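Local atomic coordinates of succinate-semialdehyde dehydrogenase (PDB entry 4ITA), a protein that probably oxidises succinic semialdehyde to succinate using a nicotinamide adenine dinucleotide phosphate cofactor, here bound as NADPH, as an aldehyde dehydrogenase family member. Residues 50-53 and 54-57; 282-285 and 286-290; 78-81 and 82-85. One frame throughout, in Å; residues are numbered along the deposited sequence.

Contact 1: 50-53 and 54-57; sequences RQWL and ENAA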
# COMPACT_ATOMS: atom_id res chain seq x y z
N ARG A 50 20.00 -4.73 -15.88
CA ARG A 50 19.44 -4.65 -17.22
C ARG A 50 19.94 -5.76 -18.12
O ARG A 50 19.17 -6.36 -18.87
CB ARG A 50 19.79 -3.29 -17.82
CG ARG A 50 19.27 -3.08 -19.23
CD ARG A 50 19.62 -1.68 -19.75
NE ARG A 50 19.07 -0.63 -18.90
CZ ARG A 50 19.79 0.17 -18.12
NH1 ARG A 50 19.19 1.09 -17.37
NH2 ARG A 50 21.12 0.06 -18.09
N GLN A 51 21.24 -6.04 -18.05
CA GLN A 51 21.82 -7.14 -18.82
C GLN A 51 21.16 -8.47 -18.47
O GLN A 51 20.75 -9.24 -19.35
CB GLN A 51 23.32 -7.23 -18.55
CG GLN A 51 23.95 -8.44 -19.21
CD GLN A 51 25.32 -8.78 -18.65
OE1 GLN A 51 25.87 -8.04 -17.82
NE2 GLN A 51 25.88 -9.89 -19.10
N TRP A 52 21.03 -8.75 -17.18
CA TRP A 52 20.46 -10.02 -16.75
C TRP A 52 18.98 -10.09 -17.13
O TRP A 52 18.51 -11.13 -17.60
CB TRP A 52 20.71 -10.23 -15.25
CG TRP A 52 22.18 -10.26 -14.92
CD1 TRP A 52 23.19 -10.79 -15.69
CD2 TRP A 52 22.82 -9.73 -13.74
NE1 TRP A 52 24.41 -10.61 -15.06
CE2 TRP A 52 24.20 -9.97 -13.87
CE3 TRP A 52 22.35 -9.06 -12.61
CZ2 TRP A 52 25.12 -9.56 -12.90
CZ3 TRP A 52 23.26 -8.66 -11.64
CH2 TRP A 52 24.63 -8.92 -11.79
N LEU A 53 18.25 -8.98 -17.00
CA LEU A 53 16.84 -8.95 -17.39
C LEU A 53 16.66 -9.17 -18.89
O LEU A 53 15.77 -9.91 -19.31
CB LEU A 53 16.20 -7.63 -16.98
CG LEU A 53 15.19 -7.63 -15.85
CD1 LEU A 53 14.48 -6.29 -15.81
CD2 LEU A 53 14.20 -8.78 -16.00
N GLU A 54 17.52 -8.54 -19.68
CA GLU A 54 17.45 -8.72 -21.13
C GLU A 54 17.86 -10.12 -21.55
O GLU A 54 17.32 -10.68 -22.49
CB GLU A 54 18.26 -7.64 -21.86
CG GLU A 54 17.60 -6.27 -21.73
CD GLU A 54 18.33 -5.13 -22.41
OE1 GLU A 54 19.55 -5.26 -22.66
OE2 GLU A 54 17.67 -4.11 -22.69
N ASN A 55 18.81 -10.71 -20.82
CA ASN A 55 19.16 -12.11 -21.05
C ASN A 55 17.97 -13.03 -20.79
O ASN A 55 17.73 -13.97 -21.54
CB ASN A 55 20.34 -12.55 -20.18
CG ASN A 55 21.67 -12.06 -20.69
OD1 ASN A 55 21.78 -11.51 -21.78
ND2 ASN A 55 22.70 -12.27 -19.89
N ALA A 56 17.23 -12.75 -19.71
CA ALA A 56 16.03 -13.53 -19.39
C ALA A 56 15.00 -13.42 -20.51
O ALA A 56 14.41 -14.43 -20.91
CB ALA A 56 15.44 -13.07 -18.06
N ALA A 57 14.79 -12.20 -21.01
CA ALA A 57 13.90 -11.99 -22.15
C ALA A 57 14.32 -12.82 -23.35
O ALA A 57 13.50 -13.47 -23.99
CB ALA A 57 13.83 -10.52 -22.52
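Glu54 lies alongside Arg50, one helical turn further on in helix 46-62, and the two side chains point the same way. From its base outward, the glutamate first leans on the backbone of the preceding turn: Glu54 CB is 3.4 Å from Arg50 O, and Glu54 CG sits closer still, 3.3 Å from that same oxygen, because chi1 of -70° turns it back beside its own backbone N. The chain then runs out extended, bringing Glu54 CD to 3.9 Å from Arg50 CG, with Glu54 OE2 at a similar distance from that methylene. It is thus the aliphatic part of the arginine that meets the carboxylate; Arg50 NE and Glu54 OE2 stay 5.3 Å apart, and the guanidinium and carboxylate planes are turned 67° against each other. The arginine head is engaged elsewhere, NE with Ala97 O and NH1 in a salt bridge to Glu101, both on helix 79-103.

Gln51 and Asn55 repeat the side-by-side arrangement, their amide planes almost perpendicular at 86°. The two amide nitrogens, Gln51 NE2 and Asn55 ND2, are 4.0 Å apart and merely neighbours. Asn55 ND2 is hydrogen-bonded to Ala175 O. Asn55 ND2 also lies at the edge of the Trp52 indole, near its plane, 4.5 Å from Trp52 CD1.

Beneath these pairs run the regular backbone bonds, from Glu54 N to Arg50 O and on through Asn55, Ala56 and Ala57. Buried Leu53 rests on helices 79-103 and 137-149, whereas the methyl of Ala56 touches helix 162-175. The i to i+4 spacing, with polar pairs more exposed than the small apolar residues, is that of an amphipathic alpha-helix packed against neighbouring helices of the aldehyde dehydrogenase fold.

Contact 2: 282-285 and 286-290; sequences EKLH and LKFAS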
# COMPACT_ATOMS: atom_id res chain seq x y z
N GLU A 282 -27.76 -14.06 -29.87
CA GLU A 282 -27.76 -15.14 -30.86
C GLU A 282 -26.36 -15.35 -31.41
O GLU A 282 -25.88 -16.48 -31.52
CB GLU A 282 -28.74 -14.85 -32.01
CG GLU A 282 -28.55 -15.81 -33.20
CD GLU A 282 -29.63 -15.71 -34.27
OE1 GLU A 282 -30.77 -16.14 -34.00
OE2 GLU A 282 -29.34 -15.22 -35.38
N LYS A 283 -25.69 -14.25 -31.74
CA LYS A 283 -24.34 -14.31 -32.29
C LYS A 283 -23.33 -14.83 -31.27
O LYS A 283 -22.40 -15.55 -31.64
CB LYS A 283 -23.93 -12.95 -32.87
CG LYS A 283 -24.69 -12.63 -34.16
CD LYS A 283 -24.36 -11.27 -34.73
CE LYS A 283 -24.94 -11.13 -36.14
NZ LYS A 283 -24.79 -9.76 -36.68
N LEU A 284 -23.52 -14.50 -29.99
CA LEU A 284 -22.63 -15.00 -28.94
C LEU A 284 -22.82 -16.51 -28.78
O LEU A 284 -21.85 -17.27 -28.67
CB LEU A 284 -22.94 -14.29 -27.62
CG LEU A 284 -21.94 -14.55 -26.49
CD1 LEU A 284 -20.67 -13.75 -26.73
CD2 LEU A 284 -22.55 -14.24 -25.14
N HIS A 285 -24.08 -16.92 -28.77
CA HIS A 285 -24.47 -18.32 -28.73
C HIS A 285 -23.79 -19.10 -29.86
O HIS A 285 -23.14 -20.12 -29.63
CB HIS A 285 -26.00 -18.39 -28.86
CG HIS A 285 -26.58 -19.76 -28.69
ND1 HIS A 285 -27.94 -19.98 -28.74
CD2 HIS A 285 -26.01 -20.96 -28.46
CE1 HIS A 285 -28.18 -21.26 -28.56
NE2 HIS A 285 -27.03 -21.89 -28.38
N LEU A 286 -23.91 -18.60 -31.09
CA LEU A 286 -23.28 -19.23 -32.24
C LEU A 286 -21.76 -19.32 -32.12
O LEU A 286 -21.17 -20.35 -32.43
CB LEU A 286 -23.67 -18.46 -33.51
CG LEU A 286 -25.16 -18.55 -33.88
CD1 LEU A 286 -25.51 -17.49 -34.92
CD2 LEU A 286 -25.50 -19.94 -34.39
N LYS A 287 -21.12 -18.24 -31.66
CA LYS A 287 -19.67 -18.24 -31.54
C LYS A 287 -19.20 -19.25 -30.49
O LYS A 287 -18.26 -20.02 -30.71
CB LYS A 287 -19.15 -16.83 -31.23
CG LYS A 287 -17.71 -16.59 -31.66
CD LYS A 287 -17.58 -16.59 -33.18
CE LYS A 287 -16.13 -16.70 -33.62
NZ LYS A 287 -16.00 -16.98 -35.08
N PHE A 288 -19.87 -19.27 -29.34
CA PHE A 288 -19.50 -20.22 -28.28
C PHE A 288 -19.71 -21.66 -28.77
O PHE A 288 -18.91 -22.54 -28.46
CB PHE A 288 -20.35 -20.01 -27.03
CG PHE A 288 -19.86 -18.92 -26.09
CD1 PHE A 288 -19.43 -17.69 -26.56
CD2 PHE A 288 -19.91 -19.13 -24.72
CE1 PHE A 288 -19.02 -16.69 -25.68
CE2 PHE A 288 -19.50 -18.13 -23.83
CZ PHE A 288 -19.06 -16.92 -24.31
N ALA A 289 -20.79 -21.88 -29.52
CA ALA A 289 -21.19 -23.22 -29.91
C ALA A 289 -20.17 -23.93 -30.79
O ALA A 289 -20.08 -25.15 -30.79
CB ALA A 289 -22.55 -23.19 -30.61
N SER A 290 -19.38 -23.15 -31.53
CA SER A 290 -18.44 -23.73 -32.48
C SER A 290 -16.96 -23.64 -32.06
O SER A 290 -16.07 -23.91 -32.85
CB SER A 290 -18.68 -23.17 -33.88
OG SER A 290 -19.91 -23.67 -34.39
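Leu284 and Phe288, buried residues one turn apart near the end of helix 274-289, make the apolar part of this contact. Leu284 CD1 approaches Phe288 CE1 to 3.5 Å, and Leu284 CG lies 3.7 Å from the same ring atom, so the leucine branch touches the ring at CE1 while both side chains point the same way. Chi1 of -84° sets the phenylalanine CG beside its own backbone N, which leads the ring back toward the leucine of the preceding turn. A looser, more exposed van der Waals contact joins Glu282 CG and Leu286 CD1, 3.9 Å apart; here the glutamate contributes a methylene.

Backbone hydrogen bonds join the same turns. Phe288 N donates to Leu284 O at 2.9 Å in a nearly straight bond, 169° at the hydrogen, and Leu286, Lys287 and Ala289 bond likewise to Glu282, Lys283 and His285. Phe288 CD1 also comes within 3.2 Å of Leu284 O, so this ring atom lies against the carbonyl that receives the residue's own N-H. At Ser290 the helix gives way, with weak bonds back to Leu286 O and Lys287 O.

The ionic contacts reach outside: Lys283 NZ forms salt bridges with Glu279 and Asp246, and Lys287 NZ a long, weak ion pair with Glu250. Leu284 and Phe288 both touch Thr253 of helix 245-257, while His285 and Phe288 meet Leu331 of strand 328-331. The arrangement is that of the last turns of helix 274-289 packed on helix 245-257 and strand 328-331 in an alpha/beta domain.

Contact 3: 78-81 and 82-85; sequences THQS and AIAE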
# COMPACT_ATOMS: atom_id res chain seq x y z
N THR A 78 -4.09 -23.69 -23.71
CA THR A 78 -3.62 -24.12 -25.02
C THR A 78 -2.15 -23.79 -25.20
O THR A 78 -1.65 -22.78 -24.68
CB THR A 78 -4.41 -23.48 -26.17
OG1 THR A 78 -4.19 -22.06 -26.18
CG2 THR A 78 -5.90 -23.77 -26.05
N HIS A 79 -1.44 -24.65 -25.92
CA HIS A 79 -0.03 -24.43 -26.19
C HIS A 79 0.18 -23.10 -26.91
O HIS A 79 1.14 -22.37 -26.62
CB HIS A 79 0.52 -25.59 -27.02
CG HIS A 79 2.00 -25.53 -27.25
ND1 HIS A 79 2.55 -25.39 -28.50
CD2 HIS A 79 3.04 -25.58 -26.38
CE1 HIS A 79 3.87 -25.36 -28.40
NE2 HIS A 79 4.19 -25.49 -27.12
N GLN A 80 -0.72 -22.76 -27.82
CA GLN A 80 -0.60 -21.50 -28.54
C GLN A 80 -0.73 -20.29 -27.62
O GLN A 80 0.02 -19.32 -27.75
CB GLN A 80 -1.61 -21.43 -29.70
CG GLN A 80 -1.32 -22.44 -30.80
CD GLN A 80 0.08 -22.32 -31.38
OE1 GLN A 80 0.81 -23.31 -31.47
NE2 GLN A 80 0.46 -21.12 -31.79
N SER A 81 -1.67 -20.33 -26.68
CA SER A 81 -1.81 -19.22 -25.73
C SER A 81 -0.64 -19.20 -24.74
O SER A 81 -0.26 -18.13 -24.26
CB SER A 81 -3.16 -19.24 -25.00
OG SER A 81 -3.30 -20.36 -24.16
N ALA A 82 -0.07 -20.36 -24.45
CA ALA A 82 1.11 -20.44 -23.58
C ALA A 82 2.35 -19.86 -24.27
O ALA A 82 3.20 -19.25 -23.62
CB ALA A 82 1.35 -21.86 -23.10
N ILE A 83 2.44 -20.02 -25.59
CA ILE A 83 3.50 -19.37 -26.36
C ILE A 83 3.34 -17.86 -26.21
O ILE A 83 4.31 -17.16 -25.92
CB ILE A 83 3.47 -19.80 -27.85
CG1 ILE A 83 4.01 -21.23 -27.98
CG2 ILE A 83 4.29 -18.85 -28.71
CD1 ILE A 83 3.78 -21.85 -29.35
N ALA A 84 2.12 -17.36 -26.38
CA ALA A 84 1.87 -15.93 -26.20
C ALA A 84 2.23 -15.48 -24.79
O ALA A 84 2.77 -14.39 -24.59
CB ALA A 84 0.42 -15.58 -26.54
N GLU A 85 1.96 -16.33 -23.80
CA GLU A 85 2.28 -15.98 -22.42
C GLU A 85 3.79 -15.85 -22.20
O GLU A 85 4.26 -14.94 -21.51
CB GLU A 85 1.66 -16.97 -21.43
CG GLU A 85 1.99 -16.59 -20.00
CD GLU A 85 1.33 -17.44 -18.95
OE1 GLU A 85 0.37 -18.20 -19.24
OE2 GLU A 85 1.77 -17.34 -17.79
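The first two turns of helix 79-103 form this contact: Thr78 occupies the N-cap position, and its carbonyl O accepts the Ala82 N-H, Thr78 O to Ala82 N being 2.9 Å, with the donor in the carbonyl plane. The corresponding bonds from Ile83, Ala84 and Glu85 to His79, Gln80 and Ser81 follow.

Ile83 carries the side-chain packing. Its CG1 stands 4.2 Å above one face of the His79 imidazole, offset toward the rim, and the terminal Ile83 CD1 reaches His79 CE1 at 3.6 Å, the two side chains crossing at a slant. With Ile83 CG1 turned back beside the backbone N (chi1 -74°), this branch also rests on the preceding turn, 3.4 Å from His79 O. Ile83 CD1 also meets Gln80 OE1 at 3.9 Å, the glutamine chain bending at chi2 to lie next to the isoleucine. The imidazole is tied at its far end, where NE2 is hydrogen-bonded to Ser65 O. Replacing Ile83 by an alanine would probably uncover part of that ring face and leave the Gln80 amide freer to turn, since the CG1-CD1 arm touches both.

The Glu85 carboxylate is gripped from outside the two segments: OE1 by a salt bridge to Lys77, OE2 by the backbone N-H groups of Phe136 and Trp137. These bonds would favour a charged carboxylate; the Glu85 side chain is about 9 Å from the bound NADPH. The whole is a helix N-terminus with a threonine at the N-cap position, whose first turns pack on helix 64-75 and whose acidic side chain bonds to the backbone of Phe136 and Trp137, probably near the cofactor pocket.

In the fold
From the N terminus, contact 1 comes first, in helix 46-62; contact 3 follows at the start of helix 79-103, and contact 2 comes much later, at the end of helix 274-289. Each joins successive turns of one helix, so none closes a long loop, and the three stand in series without nesting or crossing. Contacts 1 and 3 are linked through helix 79-103: contact 3 begins it and packs on helix 64-75, and its later residues pack on contact 1. Their nearest atoms are about 10 Å apart. Contact 2 belongs to the region of the seven-stranded sheet, packing on helix 245-257 and strand 328-331.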